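Local atomic coordinates of Serine/threonine-protein kinase Tel1 (Chaetomium thermophilum, PDB entry 6SKY), a protein that probably phosphorylates serine and threonine residues in Ser-Gln and Thr-Gln motifs, using ATP to signal DNA damage and stalled replication. Residues R1653-Q1658 with F2729-E2734; G1673-I1678 with S1714-S1719; L2752-G2757 with K2907-K2912; T2745-S2750 with G2815-C2820. All coordinates share one frame; numbering follows the deposited sequence.

Contact 1 of 4, residues R1653-Q1658 with F2729-E2734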
loop_
_atom_site.group_PDB
_atom_site.type_symbol
_atom_site.label_atom_id
_atom_site.label_comp_id
_atom_site.label_asym_id
_atom_site.label_seq_id
_atom_site.Cartn_x
_atom_site.Cartn_y
_atom_site.Cartn_z
ATOM N N ARG A 1653 16.151 -27.348 -24.785
ATOM C CA ARG A 1653 16.699 -28.586 -24.255
ATOM C C ARG A 1653 18.186 -28.438 -23.997
ATOM O O ARG A 1653 18.898 -27.773 -24.751
ATOM C CB ARG A 1653 16.450 -29.742 -25.215
ATOM C CG ARG A 1653 15.051 -30.302 -25.147
ATOM C CD ARG A 1653 14.955 -31.558 -25.970
ATOM N NE ARG A 1653 15.596 -31.383 -27.266
ATOM C CZ ARG A 1653 14.941 -31.207 -28.406
ATOM N NH1 ARG A 1653 13.616 -31.196 -28.418
ATOM N NH2 ARG A 1653 15.613 -31.055 -29.539
ATOM N N GLU A 1654 18.656 -29.069 -22.924
ATOM C CA GLU A 1654 20.035 -28.926 -22.495
ATOM C C GLU A 1654 20.795 -30.234 -22.382
ATOM O O GLU A 1654 22.015 -30.200 -22.208
ATOM C CB GLU A 1654 20.095 -28.207 -21.145
ATOM C CG GLU A 1654 19.399 -28.951 -20.046
ATOM C CD GLU A 1654 19.345 -28.160 -18.781
ATOM O OE1 GLU A 1654 19.108 -26.939 -18.846
ATOM O OE2 GLU A 1654 19.554 -28.762 -17.716
ATOM N N SER A 1655 20.130 -31.374 -22.465
ATOM C CA SER A 1655 20.804 -32.657 -22.508
ATOM C C SER A 1655 20.561 -33.316 -23.855
ATOM O O SER A 1655 19.762 -32.855 -24.667
ATOM C CB SER A 1655 20.332 -33.564 -21.369
ATOM O OG SER A 1655 18.928 -33.706 -21.380
ATOM N N GLN A 1656 21.275 -34.408 -24.087
ATOM C CA GLN A 1656 21.126 -35.198 -25.294
ATOM C C GLN A 1656 20.305 -36.450 -25.070
ATOM O O GLN A 1656 20.298 -37.326 -25.930
ATOM C CB GLN A 1656 22.493 -35.580 -25.845
ATOM C CG GLN A 1656 23.287 -34.420 -26.379
ATOM C CD GLN A 1656 22.845 -34.003 -27.755
ATOM O OE1 GLN A 1656 22.516 -32.845 -27.987
ATOM N NE2 GLN A 1656 22.849 -34.941 -28.682
ATOM N N LEU A 1657 19.609 -36.557 -23.943
ATOM C CA LEU A 1657 18.889 -37.785 -23.644
ATOM C C LEU A 1657 17.797 -38.067 -24.661
ATOM O O LEU A 1657 17.426 -39.228 -24.864
ATOM C CB LEU A 1657 18.304 -37.719 -22.242
ATOM C CG LEU A 1657 19.274 -38.087 -21.130
ATOM C CD1 LEU A 1657 18.527 -38.271 -19.845
ATOM C CD2 LEU A 1657 20.008 -39.345 -21.492
ATOM N N GLN A 1658 17.280 -37.035 -25.319
ATOM C CA GLN A 1658 16.241 -37.256 -26.316
ATOM C C GLN A 1658 16.788 -37.985 -27.532
ATOM O O GLN A 1658 16.109 -38.842 -28.102
ATOM C CB GLN A 1658 15.615 -35.931 -26.725
ATOM C CG GLN A 1658 14.226 -35.723 -26.184
ATOM C CD GLN A 1658 13.294 -35.129 -27.218
ATOM O OE1 GLN A 1658 13.707 -34.811 -28.334
ATOM N NE2 GLN A 1658 12.027 -34.984 -26.857
ATOM N N PHE A 2729 10.241 -39.984 -14.643
ATOM C CA PHE A 2729 10.805 -38.958 -15.515
ATOM C C PHE A 2729 12.307 -38.913 -15.285
ATOM O O PHE A 2729 12.793 -38.188 -14.414
ATOM C CB PHE A 2729 10.172 -37.593 -15.253
ATOM C CG PHE A 2729 8.697 -37.644 -14.988
ATOM C CD1 PHE A 2729 7.796 -37.784 -16.018
ATOM C CD2 PHE A 2729 8.210 -37.544 -13.705
ATOM C CE1 PHE A 2729 6.449 -37.832 -15.763
ATOM C CE2 PHE A 2729 6.862 -37.596 -13.455
ATOM C CZ PHE A 2729 5.988 -37.739 -14.481
ATOM N N PRO A 2730 13.083 -39.688 -16.047
ATOM C CA PRO A 2730 14.539 -39.674 -15.866
ATOM C C PRO A 2730 15.261 -38.549 -16.593
ATOM O O PRO A 2730 16.441 -38.317 -16.309
ATOM C CB PRO A 2730 14.968 -41.040 -16.417
ATOM C CG PRO A 2730 13.706 -41.813 -16.590
ATOM C CD PRO A 2730 12.664 -40.818 -16.883
ATOM N N ASP A 2731 14.607 -37.861 -17.509
ATOM C CA ASP A 2731 15.178 -36.716 -18.206
ATOM C C ASP A 2731 15.063 -35.476 -17.328
ATOM O O ASP A 2731 13.971 -35.166 -16.858
ATOM C CB ASP A 2731 14.434 -36.512 -19.516
ATOM C CG ASP A 2731 15.129 -35.562 -20.454
ATOM O OD1 ASP A 2731 16.250 -35.129 -20.159
ATOM O OD2 ASP A 2731 14.547 -35.250 -21.507
ATOM N N PRO A 2732 16.156 -34.750 -17.077
ATOM C CA PRO A 2732 16.084 -33.629 -16.128
ATOM C C PRO A 2732 15.149 -32.502 -16.527
ATOM O O PRO A 2732 14.589 -31.843 -15.644
ATOM C CB PRO A 2732 17.536 -33.157 -16.062
ATOM C CG PRO A 2732 18.302 -34.357 -16.332
ATOM C CD PRO A 2732 17.550 -35.107 -17.366
ATOM N N ASP A 2733 14.948 -32.254 -17.814
ATOM C CA ASP A 2733 14.005 -31.219 -18.217
ATOM C C ASP A 2733 12.582 -31.613 -17.855
ATOM O O ASP A 2733 11.851 -30.857 -17.195
ATOM C CB ASP A 2733 14.124 -30.982 -19.715
ATOM C CG ASP A 2733 15.549 -31.074 -20.202
ATOM O OD1 ASP A 2733 16.455 -30.600 -19.485
ATOM O OD2 ASP A 2733 15.769 -31.626 -21.297
ATOM N N GLU A 2734 12.177 -32.803 -18.289
ATOM C CA GLU A 2734 10.876 -33.340 -17.932
ATOM C C GLU A 2734 10.731 -33.478 -16.427
ATOM O O GLU A 2734 9.680 -33.160 -15.874
ATOM C CB GLU A 2734 10.685 -34.682 -18.618
ATOM C CG GLU A 2734 9.258 -35.104 -18.763
ATOM C CD GLU A 2734 9.134 -36.488 -19.339
ATOM O OE1 GLU A 2734 10.148 -37.219 -19.339
ATOM O OE2 GLU A 2734 8.029 -36.851 -19.792
#

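Contact 2 of 4, residues G1673-I1678 with S1714-S1719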
loop_
_atom_site.group_PDB
_atom_site.type_symbol
_atom_site.label_atom_id
_atom_site.label_comp_id
_atom_site.label_asym_id
_atom_site.label_seq_id
_atom_site.Cartn_x
_atom_site.Cartn_y
_atom_site.Cartn_z
ATOM N N GLY A 1673 21.073 -48.850 -30.141
ATOM C CA GLY A 1673 21.588 -47.518 -30.390
ATOM C C GLY A 1673 22.796 -47.537 -31.298
ATOM O O GLY A 1673 22.890 -46.756 -32.249
ATOM N N LEU A 1674 23.730 -48.448 -31.031
ATOM C CA LEU A 1674 24.901 -48.567 -31.890
ATOM C C LEU A 1674 24.526 -49.060 -33.277
ATOM O O LEU A 1674 25.105 -48.616 -34.271
ATOM C CB LEU A 1674 25.929 -49.491 -31.262
ATOM C CG LEU A 1674 26.888 -48.795 -30.317
ATOM C CD1 LEU A 1674 27.949 -49.755 -29.902
ATOM C CD2 LEU A 1674 27.486 -47.606 -31.002
ATOM N N LEU A 1675 23.562 -49.972 -33.374
ATOM C CA LEU A 1675 23.153 -50.450 -34.686
ATOM C C LEU A 1675 22.512 -49.345 -35.504
ATOM O O LEU A 1675 22.742 -49.259 -36.708
ATOM C CB LEU A 1675 22.206 -51.634 -34.550
ATOM C CG LEU A 1675 22.904 -52.919 -34.126
ATOM C CD1 LEU A 1675 21.930 -54.058 -34.114
ATOM C CD2 LEU A 1675 24.047 -53.204 -35.055
ATOM N N ASN A 1676 21.712 -48.486 -34.878
ATOM C CA ASN A 1676 21.147 -47.362 -35.615
ATOM C C ASN A 1676 22.224 -46.371 -36.019
ATOM O O ASN A 1676 22.193 -45.833 -37.131
ATOM C CB ASN A 1676 20.075 -46.671 -34.786
ATOM C CG ASN A 1676 18.813 -47.472 -34.702
ATOM O OD1 ASN A 1676 18.768 -48.613 -35.133
ATOM N ND2 ASN A 1676 17.775 -46.881 -34.143
ATOM N N LEU A 1677 23.191 -46.119 -35.137
ATOM C CA LEU A 1677 24.275 -45.214 -35.492
ATOM C C LEU A 1677 25.084 -45.750 -36.661
ATOM O O LEU A 1677 25.524 -44.981 -37.520
ATOM C CB LEU A 1677 25.181 -44.979 -34.294
ATOM C CG LEU A 1677 24.768 -43.875 -33.339
ATOM C CD1 LEU A 1677 25.844 -43.692 -32.321
ATOM C CD2 LEU A 1677 24.552 -42.610 -34.100
ATOM N N ILE A 1678 25.297 -47.060 -36.711
ATOM C CA ILE A 1678 26.078 -47.644 -37.794
ATOM C C ILE A 1678 25.260 -47.714 -39.072
ATOM O O ILE A 1678 25.781 -47.487 -40.165
ATOM C CB ILE A 1678 26.602 -49.026 -37.379
ATOM C CG1 ILE A 1678 27.658 -48.883 -36.290
ATOM C CG2 ILE A 1678 27.186 -49.745 -38.554
ATOM C CD1 ILE A 1678 28.087 -50.186 -35.697
ATOM N N SER A 1714 17.418 -59.872 -31.634
ATOM C CA SER A 1714 16.287 -58.982 -31.424
ATOM C C SER A 1714 16.684 -57.528 -31.615
ATOM O O SER A 1714 15.848 -56.704 -32.000
ATOM C CB SER A 1714 15.707 -59.198 -30.030
ATOM O OG SER A 1714 16.725 -59.134 -29.047
ATOM N N ALA A 1715 17.944 -57.191 -31.346
ATOM C CA ALA A 1715 18.413 -55.840 -31.633
ATOM C C ALA A 1715 18.477 -55.587 -33.134
ATOM O O ALA A 1715 18.040 -54.534 -33.614
ATOM C CB ALA A 1715 19.779 -55.611 -30.993
ATOM N N CYS A 1716 19.013 -56.546 -33.892
ATOM C CA CYS A 1716 19.170 -56.360 -35.331
ATOM C C CYS A 1716 17.822 -56.318 -36.037
ATOM O O CYS A 1716 17.585 -55.456 -36.887
ATOM C CB CYS A 1716 20.041 -57.470 -35.917
ATOM S SG CYS A 1716 21.763 -57.438 -35.399
ATOM N N GLN A 1717 16.922 -57.244 -35.699
ATOM C CA GLN A 1717 15.631 -57.307 -36.376
ATOM C C GLN A 1717 14.793 -56.059 -36.162
ATOM O O GLN A 1717 13.810 -55.864 -36.884
ATOM C CB GLN A 1717 14.835 -58.529 -35.910
ATOM C CG GLN A 1717 15.561 -59.858 -36.046
ATOM C CD GLN A 1717 15.423 -60.487 -37.412
ATOM O OE1 GLN A 1717 14.577 -60.090 -38.211
ATOM N NE2 GLN A 1717 16.254 -61.481 -37.687
ATOM N N GLU A 1718 15.147 -55.214 -35.195
ATOM C CA GLU A 1718 14.416 -53.986 -34.937
ATOM C C GLU A 1718 15.214 -52.730 -35.245
ATOM O O GLU A 1718 14.633 -51.641 -35.265
ATOM C CB GLU A 1718 13.948 -53.949 -33.480
ATOM C CG GLU A 1718 13.268 -55.230 -33.060
ATOM C CD GLU A 1718 12.351 -55.047 -31.878
ATOM O OE1 GLU A 1718 11.859 -53.916 -31.679
ATOM O OE2 GLU A 1718 12.120 -56.038 -31.154
ATOM N N SER A 1719 16.515 -52.846 -35.480
ATOM C CA SER A 1719 17.310 -51.714 -35.929
ATOM C C SER A 1719 17.469 -51.650 -37.438
ATOM O O SER A 1719 17.628 -50.555 -37.985
ATOM C CB SER A 1719 18.697 -51.758 -35.291
ATOM O OG SER A 1719 18.599 -51.657 -33.887
#

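Contact 3 of 4, residues L2752-G2757 with K2907-K2912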
loop_
_atom_site.group_PDB
_atom_site.type_symbol
_atom_site.label_atom_id
_atom_site.label_comp_id
_atom_site.label_asym_id
_atom_site.label_seq_id
_atom_site.Cartn_x
_atom_site.Cartn_y
_atom_site.Cartn_z
ATOM N N LEU A 2752 -7.399 -23.959 -1.704
ATOM C CA LEU A 2752 -8.813 -24.035 -2.038
ATOM C C LEU A 2752 -9.568 -24.948 -1.088
ATOM O O LEU A 2752 -10.727 -24.685 -0.769
ATOM C CB LEU A 2752 -8.970 -24.510 -3.472
ATOM C CG LEU A 2752 -9.802 -23.622 -4.373
ATOM C CD1 LEU A 2752 -9.312 -23.744 -5.780
ATOM C CD2 LEU A 2752 -11.226 -24.059 -4.276
ATOM N N GLY A 2753 -8.939 -26.026 -0.625
ATOM C CA GLY A 2753 -9.582 -26.900 0.324
ATOM C C GLY A 2753 -9.540 -26.417 1.748
ATOM O O GLY A 2753 -10.338 -26.876 2.561
ATOM N N HIS A 2754 -8.615 -25.526 2.086
ATOM C CA HIS A 2754 -8.729 -24.823 3.356
ATOM C C HIS A 2754 -9.918 -23.873 3.341
ATOM O O HIS A 2754 -10.720 -23.855 4.276
ATOM C CB HIS A 2754 -7.441 -24.068 3.660
ATOM C CG HIS A 2754 -7.599 -23.003 4.698
ATOM N ND1 HIS A 2754 -7.883 -23.287 6.015
ATOM C CD2 HIS A 2754 -7.526 -21.656 4.610
ATOM C CE1 HIS A 2754 -7.973 -22.159 6.693
ATOM N NE2 HIS A 2754 -7.763 -21.155 5.863
ATOM N N VAL A 2755 -10.055 -23.081 2.278
ATOM C CA VAL A 2755 -11.124 -22.088 2.231
ATOM C C VAL A 2755 -12.500 -22.737 2.272
ATOM O O VAL A 2755 -13.444 -22.158 2.817
ATOM C CB VAL A 2755 -10.948 -21.195 0.991
ATOM C CG1 VAL A 2755 -12.223 -20.482 0.653
ATOM C CG2 VAL A 2755 -9.859 -20.193 1.234
ATOM N N LEU A 2756 -12.648 -23.942 1.729
ATOM C CA LEU A 2756 -13.937 -24.619 1.695
ATOM C C LEU A 2756 -14.030 -25.778 2.672
ATOM O O LEU A 2756 -14.937 -26.596 2.550
ATOM C CB LEU A 2756 -14.247 -25.118 0.287
ATOM C CG LEU A 2756 -14.363 -24.067 -0.810
ATOM C CD1 LEU A 2756 -14.622 -24.722 -2.134
ATOM C CD2 LEU A 2756 -15.456 -23.085 -0.497
ATOM N N GLY A 2757 -13.121 -25.875 3.630
ATOM C CA GLY A 2757 -13.244 -26.871 4.669
ATOM C C GLY A 2757 -13.094 -28.299 4.221
ATOM O O GLY A 2757 -13.528 -29.202 4.932
ATOM N N LYS A 2907 -16.716 -17.158 4.880
ATOM C CA LYS A 2907 -16.545 -15.728 4.670
ATOM C C LYS A 2907 -15.490 -15.140 5.589
ATOM O O LYS A 2907 -14.852 -14.147 5.235
ATOM C CB LYS A 2907 -17.877 -15.018 4.871
ATOM C CG LYS A 2907 -17.830 -13.544 4.601
ATOM C CD LYS A 2907 -19.204 -12.923 4.704
ATOM C CE LYS A 2907 -19.105 -11.411 4.669
ATOM N NZ LYS A 2907 -18.245 -10.910 5.776
ATOM N N LYS A 2908 -15.301 -15.712 6.772
ATOM C CA LYS A 2908 -14.267 -15.205 7.659
ATOM C C LYS A 2908 -12.901 -15.816 7.393
ATOM O O LYS A 2908 -11.899 -15.279 7.871
ATOM C CB LYS A 2908 -14.653 -15.426 9.119
ATOM C CG LYS A 2908 -14.239 -16.751 9.686
ATOM C CD LYS A 2908 -14.875 -16.966 11.044
ATOM C CE LYS A 2908 -14.754 -18.416 11.484
ATOM N NZ LYS A 2908 -15.648 -18.733 12.631
ATOM N N LYS A 2909 -12.822 -16.917 6.650
ATOM C CA LYS A 2909 -11.527 -17.358 6.151
ATOM C C LYS A 2909 -11.019 -16.517 4.993
ATOM O O LYS A 2909 -9.858 -16.659 4.612
ATOM C CB LYS A 2909 -11.584 -18.814 5.707
ATOM C CG LYS A 2909 -11.524 -19.810 6.819
ATOM C CD LYS A 2909 -11.804 -21.175 6.292
ATOM C CE LYS A 2909 -11.872 -22.170 7.394
ATOM N NZ LYS A 2909 -12.346 -23.464 6.886
ATOM N N LEU A 2910 -11.856 -15.662 4.412
ATOM C CA LEU A 2910 -11.473 -14.814 3.294
ATOM C C LEU A 2910 -11.375 -13.352 3.694
ATOM O O LEU A 2910 -11.487 -12.471 2.840
ATOM C CB LEU A 2910 -12.463 -14.968 2.144
ATOM C CG LEU A 2910 -12.521 -16.283 1.381
ATOM C CD1 LEU A 2910 -13.602 -16.218 0.349
ATOM C CD2 LEU A 2910 -11.200 -16.555 0.725
ATOM N N SER A 2911 -11.173 -13.078 4.974
ATOM C CA SER A 2911 -11.131 -11.719 5.477
ATOM C C SER A 2911 -9.717 -11.180 5.398
ATOM O O SER A 2911 -8.757 -11.894 5.675
ATOM C CB SER A 2911 -11.624 -11.672 6.918
ATOM O OG SER A 2911 -10.855 -12.541 7.722
ATOM N N LYS A 2912 -9.599 -9.906 5.041
ATOM C CA LYS A 2912 -8.314 -9.272 4.808
ATOM C C LYS A 2912 -7.691 -8.709 6.074
ATOM O O LYS A 2912 -6.849 -7.813 5.990
ATOM C CB LYS A 2912 -8.460 -8.177 3.761
ATOM C CG LYS A 2912 -9.123 -8.647 2.503
ATOM C CD LYS A 2912 -8.767 -7.766 1.341
ATOM C CE LYS A 2912 -9.256 -8.366 0.050
ATOM N NZ LYS A 2912 -8.696 -7.672 -1.137
#

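Contact 4 of 4, residues T2745-S2750 with G2815-C2820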
loop_
_atom_site.group_PDB
_atom_site.type_symbol
_atom_site.label_atom_id
_atom_site.label_comp_id
_atom_site.label_asym_id
_atom_site.label_seq_id
_atom_site.Cartn_x
_atom_site.Cartn_y
_atom_site.Cartn_z
ATOM N N THR A 2745 0.048 -27.736 -8.261
ATOM C CA THR A 2745 -1.296 -28.260 -8.062
ATOM C C THR A 2745 -1.557 -28.594 -6.604
ATOM O O THR A 2745 -2.680 -28.404 -6.125
ATOM C CB THR A 2745 -1.528 -29.473 -8.945
ATOM O OG1 THR A 2745 -0.442 -30.378 -8.802
ATOM C CG2 THR A 2745 -1.603 -29.056 -10.367
ATOM N N THR A 2746 -0.538 -29.041 -5.870
ATOM C CA THR A 2746 -0.709 -29.263 -4.440
ATOM C C THR A 2746 -0.986 -27.963 -3.705
ATOM O O THR A 2746 -1.845 -27.918 -2.827
ATOM C CB THR A 2746 0.524 -29.951 -3.880
ATOM O OG1 THR A 2746 0.776 -31.127 -4.642
ATOM C CG2 THR A 2746 0.311 -30.350 -2.464
ATOM N N ALA A 2747 -0.283 -26.890 -4.059
ATOM C CA ALA A 2747 -0.521 -25.604 -3.415
ATOM C C ALA A 2747 -1.931 -25.097 -3.681
ATOM O O ALA A 2747 -2.621 -24.624 -2.768
ATOM C CB ALA A 2747 0.507 -24.591 -3.892
ATOM N N ALA A 2748 -2.375 -25.175 -4.935
ATOM C CA ALA A 2748 -3.704 -24.682 -5.273
ATOM C C ALA A 2748 -4.785 -25.464 -4.547
ATOM O O ALA A 2748 -5.717 -24.877 -3.988
ATOM C CB ALA A 2748 -3.921 -24.735 -6.778
ATOM N N ILE A 2749 -4.681 -26.792 -4.528
ATOM C CA ILE A 2749 -5.731 -27.554 -3.865
ATOM C C ILE A 2749 -5.648 -27.401 -2.357
ATOM O O ILE A 2749 -6.666 -27.471 -1.676
ATOM C CB ILE A 2749 -5.694 -29.032 -4.282
ATOM C CG1 ILE A 2749 -7.021 -29.702 -3.942
ATOM C CG2 ILE A 2749 -4.579 -29.755 -3.579
ATOM C CD1 ILE A 2749 -8.208 -29.062 -4.559
ATOM N N SER A 2750 -4.467 -27.136 -1.808
ATOM C CA SER A 2750 -4.359 -26.922 -0.372
ATOM C C SER A 2750 -5.069 -25.646 0.048
ATOM O O SER A 2750 -5.856 -25.648 1.000
ATOM C CB SER A 2750 -2.891 -26.889 0.028
ATOM O OG SER A 2750 -2.307 -28.160 -0.135
ATOM N N GLY A 2815 9.783 -21.506 -1.300
ATOM C CA GLY A 2815 9.950 -21.432 -2.729
ATOM C C GLY A 2815 8.649 -21.544 -3.474
ATOM O O GLY A 2815 7.789 -20.686 -3.330
ATOM N N VAL A 2816 8.478 -22.606 -4.255
ATOM C CA VAL A 2816 7.321 -22.698 -5.133
ATOM C C VAL A 2816 6.044 -22.908 -4.333
ATOM O O VAL A 2816 5.015 -22.292 -4.617
ATOM C CB VAL A 2816 7.535 -23.808 -6.172
ATOM C CG1 VAL A 2816 6.335 -23.944 -7.064
ATOM C CG2 VAL A 2816 8.748 -23.517 -6.990
ATOM N N PHE A 2817 6.086 -23.763 -3.315
ATOM C CA PHE A 2817 4.863 -24.101 -2.598
ATOM C C PHE A 2817 4.324 -22.907 -1.830
ATOM O O PHE A 2817 3.136 -22.594 -1.912
ATOM C CB PHE A 2817 5.102 -25.273 -1.654
ATOM C CG PHE A 2817 3.899 -25.649 -0.855
ATOM C CD1 PHE A 2817 2.845 -26.305 -1.439
ATOM C CD2 PHE A 2817 3.816 -25.338 0.480
ATOM C CE1 PHE A 2817 1.745 -26.639 -0.714
ATOM C CE2 PHE A 2817 2.714 -25.674 1.201
ATOM C CZ PHE A 2817 1.680 -26.324 0.602
ATOM N N ARG A 2818 5.179 -22.226 -1.077
ATOM C CA ARG A 2818 4.714 -21.122 -0.252
ATOM C C ARG A 2818 4.289 -19.930 -1.098
ATOM O O ARG A 2818 3.276 -19.286 -0.808
ATOM C CB ARG A 2818 5.808 -20.735 0.725
ATOM C CG ARG A 2818 5.319 -20.009 1.922
ATOM C CD ARG A 2818 6.439 -19.755 2.881
ATOM N NE ARG A 2818 6.888 -20.978 3.525
ATOM C CZ ARG A 2818 6.504 -21.366 4.731
ATOM N NH1 ARG A 2818 6.964 -22.491 5.239
ATOM N NH2 ARG A 2818 5.665 -20.624 5.426
ATOM N N ARG A 2819 5.025 -19.640 -2.167
ATOM C CA ARG A 2819 4.641 -18.549 -3.049
ATOM C C ARG A 2819 3.337 -18.848 -3.765
ATOM O O ARG A 2819 2.515 -17.953 -3.957
ATOM C CB ARG A 2819 5.743 -18.268 -4.059
ATOM C CG ARG A 2819 7.027 -17.785 -3.458
ATOM C CD ARG A 2819 7.272 -16.350 -3.762
ATOM N NE ARG A 2819 7.412 -16.112 -5.187
ATOM C CZ ARG A 2819 7.433 -14.904 -5.730
ATOM N NH1 ARG A 2819 7.560 -14.763 -7.038
ATOM N NH2 ARG A 2819 7.319 -13.839 -4.961
ATOM N N CYS A 2820 3.119 -20.097 -4.165
ATOM C CA CYS A 2820 1.882 -20.418 -4.859
ATOM C C CYS A 2820 0.697 -20.472 -3.912
ATOM O O CYS A 2820 -0.412 -20.109 -4.305
ATOM C CB CYS A 2820 2.030 -21.731 -5.615
ATOM S SG CYS A 2820 3.045 -21.589 -7.080
#

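Contact 1 of 4, residues R1653-Q1658 with F2729-E2734
Glu1654 lies against Asp2733 at the start of helix 2732-2755. Its chi1 of 62° sets CG between the backbone N and the carbonyl carbon, which brings CG, next after CB, to 3.4 Å from Asp2733 OD1. CD follows at 3.8 Å from that same Asp2733 OD1. The chain runs on extended past the aspartate in the opposite direction, with the two carboxylate planes 84° apart. At the tip, OE2 stands 4.0 Å from Asp2733 OD1, so two negative groups come near each other. OE2 accepts a hydrogen bond from the backbone N of Val1886, at helix 1884-1898. Lys1885 of that helix touches both Glu1654 and Asp2733. Further along, Ser1655 OG donates a weak hydrogen bond to Asp2731 OD1, 3.3 Å away. Leu1657 adds an apolar contact, its CD1 resting 4.1 Å from Pro2732 CD. Two loops leading into helices thus meet: 1653-1656 runs into helix 1657-1663, while 2729-2731 runs into helix 2732-2755. The contact ties a helical part of the chain to the kinase region. It combines two carboxylates, a weak serine-aspartate bond and a small apolar contact. The nearby Lys1885 and the Val1886 amide probably offset the repulsion between Glu1654 and Asp2733.

Contact 2 of 4, residues G1673-I1678 with S1714-S1719
Leu1675 and Ser1719 bury the most surface where helix 1670-1684 meets the end of helix 1710-1719. The short axes come within 9.4 Å and cross at -41°, running in broadly the same direction. Leu1675 uses two parts of its side chain. Its CB sits 3.6 Å from Ser1719 CB. Its CD1 branch reaches further along, to 3.6 Å from Cys1716 SG, and also meets Ala1715 CB at 4.1 Å. Leucine therefore fits between one turn of the partner helix and the next. Ser1719 points at the neighbour with its CB, while its OG turns back along its own helix. With chi1 at -62°, OG stands opposite the carbonyl carbon and bonds Ala1715 O at 2.9 Å, from above that carbonyl's plane. Ala1715 O also takes the backbone N of Ser1719, so it has two donors. Asn1676 brings OD1 alongside, 3.1 Å from Ser1719 CB, without a hydrogen bond to the serine. With an alanine here, Ala1715 O would probably lose its second donor, and a small gap would probably open beside Leu1675 CB and Asn1676 OD1. Lys1679 NZ hydrogen-bonds Ser1719 O and adds a polar tie between the two helices. The intervening helix 1687-1706 completes the group: its Leu1697 and Ile1700 touch Leu1675, and its Val1701 touches Cys1716. On helix 1670-1684, Leu1674 and Leu1677 pack against helix 1793-1808, consistent with the layered helices of an alpha solenoid.

Contact 3 of 4, residues L2752-G2757 with K2907-K2912
A Schellman motif at the end of helix 2732-2755, with Gly2757 as its C-prime residue, offers His2754 O to Lys2909. The Gly2757 N bonds His2754 O at 3.2 Å, and Leu2758 N reaches Gly2753 O. Gly2757 has a positive phi, which suits a glycine. Lys2909 NZ is a second donor to His2754 O, at 3.1 Å. It lies almost straight beyond the oxygen, with a C=O...N angle of 169°. Beyond CG the lysine chain is fully extended, and it travels over the histidine to get there. Lys2909 CD sits over one face of the His2754 ring, 4.3 Å from the centroid and 25° off the normal, a CH-pi contact. It lies toward the rim, beside CE1 and NE2. The histidine CG is opposite its own backbone N (chi1 162°), which swings the ring out to the lysine. Next to this polar grip, Val2755 CG2 meets Leu2910 CD2 at 3.9 Å, and the two side chains cross at about a right angle. Leu2828 of helix 2816-2828 touches both. Lys2909 NZ also forms a salt bridge with Glu2785, whose backbone bonds Gly2757. A methionine in its place would probably leave Glu2785 without its charged mate and His2754 O with one donor fewer. The ammonium thus joins a carboxylate and a helix-end carbonyl. This is a Schellman C-terminus in the C-lobe of a PI3K-like kinase, with a lysine from the segment 2907-2912 as an added donor.

Contact 4 of 4, residues T2745-S2750 with G2815-C2820
Phe2817 reaches Ala2747 because its chi1 of 178° turns CG opposite the backbone N. CE1 then comes 3.7 Å from Ala2747 CA, and CD1 lies 3.8 Å from Ala2747 CB. The alanine approaches the ring obliquely. Ser2750 OG and the carbonyl carbon of Thr2746 lie at the ring's edge, near its plane, OG at 4.4 Å from Phe2817 CE1. On its other flank the alanine methyl touches Cys2820, with Ala2747 CB and Cys2820 CB 3.7 Å apart. No hydrogen bond crosses the contact. Ser2750 OG spends its proton on its own helix, bonding Thr2746 O at 2.7 Å. That oxygen also takes Ser2750 N, from the opposite face of its plane. The buried hydroxyl is thus satisfied beside the aromatic edge. A small alanine stands where the CA atoms come nearest, Ala2747 to Phe2817. The axes of the two short segments approach to 8.7 Å with a crossing angle of -37°. Ile2924, within the FATC domain, also touches the phenylalanine. This is helix-to-helix packing in the helical lobe of a PI3K-like kinase.

Helix 2732-2755 links three of the four contacts. Contact 1 uses its start, contact 4 its second half and contact 3 its end. Centres of contacts 3 and 4 are 16 Å apart, and those of contacts 1 and 4 are 25 Å apart. Contact 2 stands away from this helix, 22 Å from contact 1 and 59 Å from contact 3 between centres. Contact 2 is local in sequence and falls within the long span that contact 1 bridges. Contacts 3 and 4 interleave along the chain, after contact 1 has closed. One long kinase helix therefore meets the helical region that holds 1653-1658 at one end and segments near the chain's C-terminus at the other.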